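Local coordinates for sporozoite surface protein 2 (Plasmodium vivax, PDB 4HQO) that probably serves as the adhesive surface receptor through which malaria sporozoites glide, its von Willebrand factor A domain carrying a magnesium ion, at residues Y22-G27 with Q127-M132. The protein carries 4 engineered substitutions. Residues are numbered along the deposited sequence; the frame is centred on the assembly and turned at random.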
loop_
_atom_site.group_PDB
_atom_site.type_symbol
_atom_site.label_atom_id
_atom_site.label_comp_id
_atom_site.label_asym_id
_atom_site.label_seq_id
_atom_site.Cartn_x
_atom_site.Cartn_y
_atom_site.Cartn_z
ATOM N N TYR A 22 4.346 1.228 6.269
ATOM C CA TYR A 22 5.030 0.356 7.209
ATOM C C TYR A 22 5.997 1.215 8.005
ATOM O O TYR A 22 7.006 1.669 7.482
ATOM C CB TYR A 22 5.781 -0.748 6.452
ATOM C CG TYR A 22 4.905 -1.542 5.500
ATOM C CD1 TYR A 22 4.742 -1.144 4.177
ATOM C CD2 TYR A 22 4.247 -2.695 5.922
ATOM C CE1 TYR A 22 3.946 -1.871 3.303
ATOM C CE2 TYR A 22 3.446 -3.426 5.057
ATOM C CZ TYR A 22 3.299 -3.008 3.746
ATOM O OH TYR A 22 2.496 -3.723 2.878
ATOM N N LEU A 23 5.660 1.475 9.261
ATOM C CA LEU A 23 6.479 2.326 10.112
ATOM C C LEU A 23 7.381 1.448 10.970
ATOM O O LEU A 23 6.902 0.733 11.858
ATOM C CB LEU A 23 5.587 3.208 10.985
ATOM C CG LEU A 23 6.219 4.225 11.937
ATOM C CD1 LEU A 23 7.284 5.048 11.236
ATOM C CD2 LEU A 23 5.132 5.137 12.504
ATOM N N LEU A 24 8.681 1.491 10.686
ATOM C CA LEU A 24 9.658 0.627 11.361
ATOM C C LEU A 24 10.474 1.492 12.314
ATOM O O LEU A 24 11.199 2.397 11.883
ATOM C CB LEU A 24 10.582 -0.041 10.346
ATOM C CG LEU A 24 9.940 -0.712 9.123
ATOM C CD1 LEU A 24 11.012 -1.386 8.232
ATOM C CD2 LEU A 24 8.890 -1.720 9.552
ATOM N N VAL A 25 10.331 1.234 13.609
ATOM C CA VAL A 25 10.900 2.118 14.623
ATOM C C VAL A 25 12.062 1.443 15.356
ATOM O O VAL A 25 11.912 0.360 15.927
ATOM C CB VAL A 25 9.826 2.592 15.640
ATOM C CG1 VAL A 25 10.440 3.543 16.659
ATOM C CG2 VAL A 25 8.657 3.270 14.914
ATOM N N ASP A 26 13.224 2.081 15.305
ATOM C CA ASP A 26 14.425 1.590 15.986
ATOM C C ASP A 26 14.283 1.830 17.496
ATOM O O ASP A 26 14.256 2.977 17.936
ATOM C CB ASP A 26 15.626 2.371 15.447
ATOM C CG ASP A 26 16.973 1.790 15.864
ATOM O OD1 ASP A 26 17.076 1.125 16.925
ATOM O OD2 ASP A 26 17.946 2.040 15.114
ATOM N N GLY A 27 14.192 0.759 18.286
ATOM C CA GLY A 27 14.116 0.890 19.738
ATOM C C GLY A 27 15.338 0.335 20.463
ATOM O O GLY A 27 15.265 -0.059 21.634
ATOM N N GLN A 127 3.030 1.235 -1.602
ATOM C CA GLN A 127 3.757 0.571 -0.528
ATOM C C GLN A 127 4.837 1.526 -0.023
ATOM O O GLN A 127 5.792 1.815 -0.740
ATOM C CB GLN A 127 4.380 -0.733 -1.043
ATOM C CG GLN A 127 3.366 -1.744 -1.575
ATOM C CD GLN A 127 2.346 -2.140 -0.510
ATOM O OE1 GLN A 127 2.708 -2.583 0.577
ATOM N NE2 GLN A 127 1.066 -1.963 -0.817
ATOM N N LEU A 128 4.681 2.036 1.197
ATOM C CA LEU A 128 5.611 3.040 1.704
ATOM C C LEU A 128 6.218 2.606 3.030
ATOM O O LEU A 128 5.506 2.395 4.012
ATOM C CB LEU A 128 4.929 4.403 1.869
ATOM C CG LEU A 128 5.750 5.459 2.628
ATOM C CD1 LEU A 128 7.061 5.848 1.898
ATOM C CD2 LEU A 128 4.914 6.690 2.921
ATOM N N VAL A 129 7.538 2.463 3.060
ATOM C CA VAL A 129 8.212 2.157 4.315
ATOM C C VAL A 129 8.821 3.416 4.897
ATOM O O VAL A 129 9.568 4.126 4.221
ATOM C CB VAL A 129 9.331 1.117 4.150
ATOM C CG1 VAL A 129 10.046 0.917 5.487
ATOM C CG2 VAL A 129 8.767 -0.206 3.642
ATOM N N ILE A 130 8.499 3.703 6.152
ATOM C CA ILE A 130 9.209 4.760 6.855
ATOM C C ILE A 130 10.121 4.111 7.888
ATOM O O ILE A 130 9.654 3.456 8.817
ATOM C CB ILE A 130 8.241 5.754 7.517
ATOM C CG1 ILE A 130 7.392 6.449 6.450
ATOM C CG2 ILE A 130 9.007 6.783 8.335
ATOM C CD1 ILE A 130 6.454 7.493 7.019
ATOM N N LEU A 131 11.427 4.267 7.694
ATOM C CA LEU A 131 12.415 3.651 8.573
ATOM C C LEU A 131 13.021 4.706 9.495
ATOM O O LEU A 131 13.723 5.608 9.034
ATOM C CB LEU A 131 13.508 2.967 7.737
ATOM C CG LEU A 131 14.682 2.335 8.491
ATOM C CD1 LEU A 131 14.229 1.148 9.339
ATOM C CD2 LEU A 131 15.777 1.922 7.493
ATOM N N MET A 132 12.735 4.605 10.793
ATOM C CA MET A 132 13.272 5.554 11.767
ATOM C C MET A 132 14.426 4.915 12.514
ATOM O O MET A 132 14.213 3.972 13.274
ATOM C CB MET A 132 12.196 5.971 12.775
ATOM C CG MET A 132 11.087 6.802 12.195
ATOM S SD MET A 132 9.790 7.140 13.399
ATOM C CE MET A 132 10.727 7.820 14.731
#
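Tyr22, Leu24 and Asp26 donate their backbone N-H groups to the carbonyls of Leu128, Ile130 and Met132, while Tyr22 O and Leu24 O accept from Ile130 N and Met132 N. These five bonds form a regular ladder between nearly parallel strand segments; the Leu24 N to Ile130 O bond, 2.9 Å long, is nearly straight at 174°.

A sixth bond joins side chains: Tyr22 OH donates to Gln127 OE1 at 2.6 Å, and OE1 lies in the ring plane, at its edge, although ring and amide planes are turned 54° apart. Gln127 bends at chi2 (-59°) to bring its amide there, and NE2 is held by Asp20 and Ala125 O.

Apolar contacts line both faces. Leu24 CD1 meets Val129 CG1 at 3.7 Å on the face covered by helix 105-117. On the other face, packed against helix 33-49, Leu23 CD1 lies 3.8 Å from Ile130 CG2 and 3.9 Å from Met132 SD.

At the last rung, the Asp26 carboxylate turns to Ser28 OG and Thr133 OG1, and the side chain of Asp26 comes within about 4 Å of the magnesium ion. Adjacent central parallel strands between helices, ending at a metal-ion-dependent adhesion site (MIDAS), are characteristic of the von Willebrand factor A fold.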